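Local atomic coordinates of putative vitamin-B12 independent methionine synthase family protein (Listeria monocytogenes, PDB entry 1YPX), a protein that probably belongs to the cobalamin-independent methionine synthases, zinc-dependent enzymes that transfer a methyl group from a folate donor to homocysteine. Residues A[258-261]-A[262-266]; A[321-325]-A[326-330]. All blocks are in the same frame, centred on the assembly; numbering follows the deposited sequence.

In the fold
Contact 1 and contact 2 are two local turns whose centres lie about 17 Å apart; their nearest atoms are about 8 Å apart, so they do not touch. Each joins a helix to the start of a strand of the same parallel sheet, 268-272 after contact 1 and 328-332 after contact 2, with strand 293-299 between them. Lys-285 lies close to both, making a cation-pi contact with Phe-261 and packing against Ile-322. A possible metal site lies at the other ends of the strands: the donor atoms of His-237, Cys-239 and Cys-334 face one vacant point, as would fit an empty zinc site. Both turns therefore belong to the barrel end away from it.

Contact 1 of 2, residues A[258-261]-A[262-266]; sequences ETLF and GKLNI
The Phe-261 ring, whose CB meets the backbone N of Gly-262, carries Leu-260 CB on one face, 4.2 Å above the ring plane and displaced toward the rim. Lys-285 makes a cation-pi contact with the ring and Phe-269 meets it edge-to-face, while a bound phosphate lies about 4 Å from the side chain. Across the turn, three backbone bonds join the two segments, two of them weak. Thr-259 O takes two N-H groups, from Leu-264 N at 2.9 Å and, weakly, from Lys-263 N at 3.1 Å. The Leu-264 donor stands nearly in line with the carbonyl bond, at a C=O...N angle of 161°. A further weak bond joins Gly-262 N to Glu-258 O at 3.0 Å. The spacings of these bonds are thus i+4 and i+5, evidence of a chain that widens as it unwinds. Lys-263 has CG beside its own backbone N (chi1 -62°) and runs extended from there, which brings CD to 3.8 Å from Thr-259 CB; the two side chains cross obliquely. On the buried side, Leu-264 CG meets Leu-260 CD2 at 4.3 Å, and both leucines also touch Phe-269. Asn-265 then centres an inverse gamma turn, with a weak bond from Ile-266 N to Leu-264 O, and its own N is held by Asn-222 OD1 of helix 213-224. The whole is the helix-to-strand connection of a beta-alpha-beta crossover, linking parallel neighbours 233-238 and 268-272 as in a TIM barrel.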
ATOM      1  N   GLU A 258     -19.372   0.125  -1.020  1.00 85.31           N
ATOM      2  CA  GLU A 258     -20.241  -0.552  -0.060  1.00 85.64           C
ATOM      3  C   GLU A 258     -19.494  -1.661   0.667  1.00 84.60           C
ATOM      4  O   GLU A 258     -19.423  -1.674   1.897  1.00 84.31           O
ATOM      5  CB  GLU A 258     -21.448  -1.143  -0.787  1.00 87.83           C
ATOM      6  CG  GLU A 258     -22.121  -0.174  -1.746  1.00 92.43           C
ATOM      7  CD  GLU A 258     -22.730   1.034  -1.048  1.00 93.77           C
ATOM      8  OE1 GLU A 258     -21.969   1.801  -0.412  1.00 93.87           O
ATOM      9  OE2 GLU A 258     -23.967   1.214  -1.141  1.00 93.53           O
ATOM     10  N   THR A 259     -18.935  -2.586  -0.109  1.00 83.85           N
ATOM     11  CA  THR A 259     -18.192  -3.721   0.435  1.00 83.43           C
ATOM     12  C   THR A 259     -16.801  -3.315   0.930  1.00 82.42           C
ATOM     13  O   THR A 259     -16.212  -3.989   1.776  1.00 81.41           O
ATOM     14  CB  THR A 259     -18.036  -4.839  -0.629  1.00 83.45           C
ATOM     15  OG1 THR A 259     -16.900  -4.560  -1.458  1.00 83.40           O
ATOM     16  CG2 THR A 259     -19.283  -4.912  -1.514  1.00 83.83           C
ATOM     17  N   LEU A 260     -16.287  -2.210   0.391  1.00 81.18           N
ATOM     18  CA  LEU A 260     -14.975  -1.703   0.763  1.00 79.35           C
ATOM     19  C   LEU A 260     -14.947  -1.040   2.137  1.00 78.15           C
ATOM     20  O   LEU A 260     -14.087  -1.337   2.964  1.00 79.05           O
ATOM     21  CB  LEU A 260     -14.465  -0.707  -0.285  1.00 79.17           C
ATOM     22  CG  LEU A 260     -13.366  -1.203  -1.235  1.00 78.22           C
ATOM     23  CD1 LEU A 260     -12.844  -0.049  -2.072  1.00 77.22           C
ATOM     24  CD2 LEU A 260     -12.230  -1.804  -0.429  1.00 79.41           C
ATOM     25  N   PHE A 261     -15.879  -0.138   2.396  1.00 76.15           N
ATOM     26  CA  PHE A 261     -15.879   0.527   3.687  1.00 74.08           C
ATOM     27  C   PHE A 261     -16.857  -0.094   4.678  1.00 72.60           C
ATOM     28  O   PHE A 261     -16.844   0.239   5.862  1.00 72.82           O
ATOM     29  CB  PHE A 261     -16.174   2.013   3.501  1.00 74.38           C
ATOM     30  CG  PHE A 261     -15.331   2.664   2.444  1.00 74.51           C
ATOM     31  CD1 PHE A 261     -13.957   2.460   2.405  1.00 73.07           C
ATOM     32  CD2 PHE A 261     -15.915   3.481   1.481  1.00 75.48           C
ATOM     33  CE1 PHE A 261     -13.178   3.061   1.420  1.00 73.66           C
ATOM     34  CE2 PHE A 261     -15.144   4.088   0.491  1.00 73.77           C
ATOM     35  CZ  PHE A 261     -13.774   3.879   0.461  1.00 74.03           C
ATOM     36  N   GLY A 262     -17.696  -1.007   4.200  1.00 70.74           N
ATOM     37  CA  GLY A 262     -18.652  -1.638   5.089  1.00 69.35           C
ATOM     38  C   GLY A 262     -18.350  -3.089   5.420  1.00 69.18           C
ATOM     39  O   GLY A 262     -18.591  -3.536   6.541  1.00 68.92           O
ATOM     40  N   LYS A 263     -17.807  -3.823   4.455  1.00 68.52           N
ATOM     41  CA  LYS A 263     -17.506  -5.235   4.650  1.00 67.72           C
ATOM     42  C   LYS A 263     -16.039  -5.580   4.929  1.00 66.40           C
ATOM     43  O   LYS A 263     -15.744  -6.494   5.702  1.00 66.00           O
ATOM     44  CB  LYS A 263     -17.996  -6.021   3.430  1.00 69.38           C
ATOM     45  CG  LYS A 263     -19.501  -5.939   3.198  1.00 70.47           C
ATOM     46  CD  LYS A 263     -19.946  -6.829   2.034  1.00 72.10           C
ATOM     47  CE  LYS A 263     -21.452  -6.701   1.765  1.00 72.46           C
ATOM     48  NZ  LYS A 263     -21.893  -7.427   0.535  1.00 70.56           N
ATOM     49  N   LEU A 264     -15.127  -4.851   4.297  1.00 64.71           N
ATOM     50  CA  LEU A 264     -13.687  -5.075   4.455  1.00 62.74           C
ATOM     51  C   LEU A 264     -13.217  -4.827   5.886  1.00 60.81           C
ATOM     52  O   LEU A 264     -13.419  -3.742   6.424  1.00 61.42           O
ATOM     53  CB  LEU A 264     -12.926  -4.151   3.509  1.00 63.53           C
ATOM     54  CG  LEU A 264     -11.825  -4.783   2.676  1.00 63.91           C
ATOM     55  CD1 LEU A 264     -10.840  -5.481   3.599  1.00 66.49           C
ATOM     56  CD2 LEU A 264     -12.437  -5.760   1.694  1.00 64.83           C
ATOM     57  N   ASN A 265     -12.566  -5.818   6.490  1.00 58.57           N
ATOM     58  CA  ASN A 265     -12.083  -5.692   7.868  1.00 56.43           C
ATOM     59  C   ASN A 265     -10.696  -5.085   7.989  1.00 56.34           C
ATOM     60  O   ASN A 265      -9.815  -5.623   8.668  1.00 56.73           O
ATOM     61  CB  ASN A 265     -12.107  -7.052   8.549  1.00 53.91           C
ATOM     62  CG  ASN A 265     -13.505  -7.549   8.750  1.00 51.16           C
ATOM     63  OD1 ASN A 265     -14.336  -6.842   9.313  1.00 51.51           O
ATOM     64  ND2 ASN A 265     -13.782  -8.760   8.294  1.00 47.13           N
ATOM     65  N   ILE A 266     -10.521  -3.937   7.347  1.00 55.64           N
ATOM     66  CA  ILE A 266      -9.246  -3.250   7.338  1.00 54.58           C
ATOM     67  C   ILE A 266      -9.225  -2.024   8.260  1.00 55.33           C
ATOM     68  O   ILE A 266     -10.256  -1.409   8.520  1.00 56.27           O
ATOM     69  CB  ILE A 266      -8.884  -2.917   5.866  1.00 53.14           C
ATOM     70  CG1 ILE A 266      -7.591  -3.632   5.502  1.00 54.05           C
ATOM     71  CG2 ILE A 266      -8.780  -1.433   5.633  1.00 49.94           C
ATOM     72  CD1 ILE A 266      -7.332  -3.687   4.023  1.00 54.54           C
TER

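Contact 2 of 2, residues A[321-325]-A[326-330]; sequences EIVPL and SQLRL
Leu-325 O is gripped by two donors: Leu-328 N at 3.2 Å and, from outside the turn, the indole NE1 of Trp-365. The Leu-328 N-H points fairly well at this oxygen, yet it comes from above the carbonyl plane. One residue earlier, Gln-327 N bonds to Pro-324 O at 2.9 Å, a straighter bond with an N-H...O angle of 163° and again a donor lifted out of the plane. These successive i+3 bonds, with helical backbone angles at Leu-325 and Ser-326, define a short 3-10 turn between helix 310-322 and strand 328-332. Gln-327 packs back over its start: with CG between backbone N and carbonyl carbon (chi1 42°), the aliphatic part of the side chain lies against the Pro-324 ring, CG to CG 3.7 Å. On the buried side, the side chains of Val-323 and Leu-328 meet at about a right angle, CG2 of the valine against CD2 of the leucine, and Leu-328 continues onto Ala-319 of the helix and Ile-294 of the neighbouring strand. Beyond the turn, Arg-329 folds its guanidinium back. Its NH1 donates to Ser-326 O at 2.9 Å, an oxygen only 3° from the guanidinium plane, and to Leu-328 O at 3.2 Å, which is tilted from that plane. NE is taken by Pro-6 O near the N-terminus. A buried cation is thus solvated by at least three main-chain carbonyls, whose dipoles probably stabilise its charge, while its bonds to Ser-326 and Pro-6 tie the turn to the N-terminal segment.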
ATOM      1  N   GLU A 321     -17.816  16.194   7.601  1.00 65.98           N
ATOM      2  CA  GLU A 321     -19.256  16.306   7.746  1.00 67.23           C
ATOM      3  C   GLU A 321     -19.831  14.897   7.712  1.00 66.62           C
ATOM      4  O   GLU A 321     -20.600  14.512   8.589  1.00 67.41           O
ATOM      5  CB  GLU A 321     -19.834  17.131   6.595  1.00 69.10           C
ATOM      6  CG  GLU A 321     -20.961  18.076   6.986  1.00 72.84           C
ATOM      7  CD  GLU A 321     -20.459  19.463   7.360  1.00 74.86           C
ATOM      8  OE1 GLU A 321     -19.823  20.109   6.498  1.00 74.60           O
ATOM      9  OE2 GLU A 321     -20.698  19.908   8.510  1.00 76.13           O
ATOM     10  N   ILE A 322     -19.427  14.130   6.701  1.00 65.60           N
ATOM     11  CA  ILE A 322     -19.896  12.758   6.507  1.00 63.77           C
ATOM     12  C   ILE A 322     -19.323  11.766   7.524  1.00 63.46           C
ATOM     13  O   ILE A 322     -20.036  10.885   8.003  1.00 63.85           O
ATOM     14  CB  ILE A 322     -19.560  12.278   5.075  1.00 64.35           C
ATOM     15  CG1 ILE A 322     -20.171  13.246   4.055  1.00 64.06           C
ATOM     16  CG2 ILE A 322     -20.108  10.883   4.837  1.00 63.82           C
ATOM     17  CD1 ILE A 322     -19.657  13.054   2.642  1.00 67.09           C
ATOM     18  N   VAL A 323     -18.042  11.914   7.858  1.00 63.50           N
ATOM     19  CA  VAL A 323     -17.369  11.033   8.815  1.00 61.81           C
ATOM     20  C   VAL A 323     -16.482  11.875   9.726  1.00 61.40           C
ATOM     21  O   VAL A 323     -15.633  12.624   9.251  1.00 60.30           O
ATOM     22  CB  VAL A 323     -16.493  10.011   8.087  1.00 63.47           C
ATOM     23  CG1 VAL A 323     -17.362   9.065   7.271  1.00 63.09           C
ATOM     24  CG2 VAL A 323     -15.523  10.734   7.171  1.00 65.01           C
ATOM     25  N   PRO A 324     -16.644  11.734  11.049  1.00 61.21           N
ATOM     26  CA  PRO A 324     -15.855  12.503  12.020  1.00 61.08           C
ATOM     27  C   PRO A 324     -14.379  12.758  11.695  1.00 61.99           C
ATOM     28  O   PRO A 324     -13.641  11.854  11.310  1.00 60.88           O
ATOM     29  CB  PRO A 324     -16.070  11.741  13.342  1.00 61.16           C
ATOM     30  CG  PRO A 324     -16.564  10.388  12.939  1.00 61.31           C
ATOM     31  CD  PRO A 324     -17.407  10.664  11.713  1.00 61.78           C
ATOM     32  N   LEU A 325     -13.966  14.013  11.861  1.00 62.32           N
ATOM     33  CA  LEU A 325     -12.594  14.428  11.586  1.00 63.62           C
ATOM     34  C   LEU A 325     -11.630  13.613  12.445  1.00 63.96           C
ATOM     35  O   LEU A 325     -10.455  13.432  12.096  1.00 62.97           O
ATOM     36  CB  LEU A 325     -12.431  15.928  11.894  1.00 62.94           C
ATOM     37  CG  LEU A 325     -11.111  16.648  11.576  1.00 61.16           C
ATOM     38  CD1 LEU A 325     -10.979  16.897  10.069  1.00 60.59           C
ATOM     39  CD2 LEU A 325     -11.078  17.968  12.318  1.00 59.43           C
ATOM     40  N   SER A 326     -12.147  13.126  13.570  1.00 63.09           N
ATOM     41  CA  SER A 326     -11.371  12.322  14.513  1.00 64.02           C
ATOM     42  C   SER A 326     -10.770  11.081  13.847  1.00 63.80           C
ATOM     43  O   SER A 326      -9.735  10.566  14.278  1.00 63.63           O
ATOM     44  CB  SER A 326     -12.259  11.883  15.689  1.00 64.59           C
ATOM     45  OG  SER A 326     -13.388  11.148  15.230  1.00 66.31           O
ATOM     46  N   GLN A 327     -11.420  10.606  12.791  1.00 62.67           N
ATOM     47  CA  GLN A 327     -10.942   9.424  12.104  1.00 60.93           C
ATOM     48  C   GLN A 327     -10.594   9.640  10.644  1.00 59.12           C
ATOM     49  O   GLN A 327     -10.832   8.773   9.816  1.00 59.63           O
ATOM     50  CB  GLN A 327     -11.962   8.288  12.243  1.00 62.81           C
ATOM     51  CG  GLN A 327     -13.412   8.725  12.086  1.00 65.27           C
ATOM     52  CD  GLN A 327     -14.385   7.576  12.247  1.00 64.32           C
ATOM     53  OE1 GLN A 327     -14.351   6.612  11.483  1.00 66.79           O
ATOM     54  NE2 GLN A 327     -15.255   7.671  13.244  1.00 65.20           N
ATOM     55  N   LEU A 328     -10.026  10.793  10.321  1.00 56.93           N
ATOM     56  CA  LEU A 328      -9.632  11.055   8.946  1.00 53.39           C
ATOM     57  C   LEU A 328      -8.145  11.393   8.926  1.00 51.40           C
ATOM     58  O   LEU A 328      -7.594  11.931   9.897  1.00 48.27           O
ATOM     59  CB  LEU A 328     -10.473  12.198   8.343  1.00 53.83           C
ATOM     60  CG  LEU A 328     -11.982  11.960   8.129  1.00 54.51           C
ATOM     61  CD1 LEU A 328     -12.641  13.194   7.517  1.00 53.29           C
ATOM     62  CD2 LEU A 328     -12.189  10.761   7.214  1.00 54.09           C
ATOM     63  N   ARG A 329      -7.491  11.039   7.826  1.00 50.72           N
ATOM     64  CA  ARG A 329      -6.061  11.292   7.661  1.00 49.22           C
ATOM     65  C   ARG A 329      -5.801  11.934   6.310  1.00 46.80           C
ATOM     66  O   ARG A 329      -6.641  11.880   5.428  1.00 45.87           O
ATOM     67  CB  ARG A 329      -5.257   9.991   7.780  1.00 48.93           C
ATOM     68  CG  ARG A 329      -4.926   9.553   9.217  1.00 49.10           C
ATOM     69  CD  ARG A 329      -6.157   9.329  10.042  1.00 51.91           C
ATOM     70  NE  ARG A 329      -5.855   8.911  11.411  1.00 55.04           N
ATOM     71  CZ  ARG A 329      -6.624   9.194  12.460  1.00 55.37           C
ATOM     72  NH1 ARG A 329      -7.732   9.900  12.313  1.00 53.91           N
ATOM     73  NH2 ARG A 329      -6.301   8.754  13.658  1.00 57.95           N
ATOM     74  N   LEU A 330      -4.628  12.535   6.173  1.00 45.65           N
ATOM     75  CA  LEU A 330      -4.223  13.220   4.967  1.00 44.56           C
ATOM     76  C   LEU A 330      -2.966  12.571   4.394  1.00 45.82           C
ATOM     77  O   LEU A 330      -2.226  11.883   5.102  1.00 46.63           O
ATOM     78  CB  LEU A 330      -3.941  14.672   5.314  1.00 42.81           C
ATOM     79  CG  LEU A 330      -3.495  15.595   4.184  1.00 41.57           C
ATOM     80  CD1 LEU A 330      -4.596  15.694   3.161  1.00 39.76           C
ATOM     81  CD2 LEU A 330      -3.147  16.971   4.754  1.00 38.80           C
TER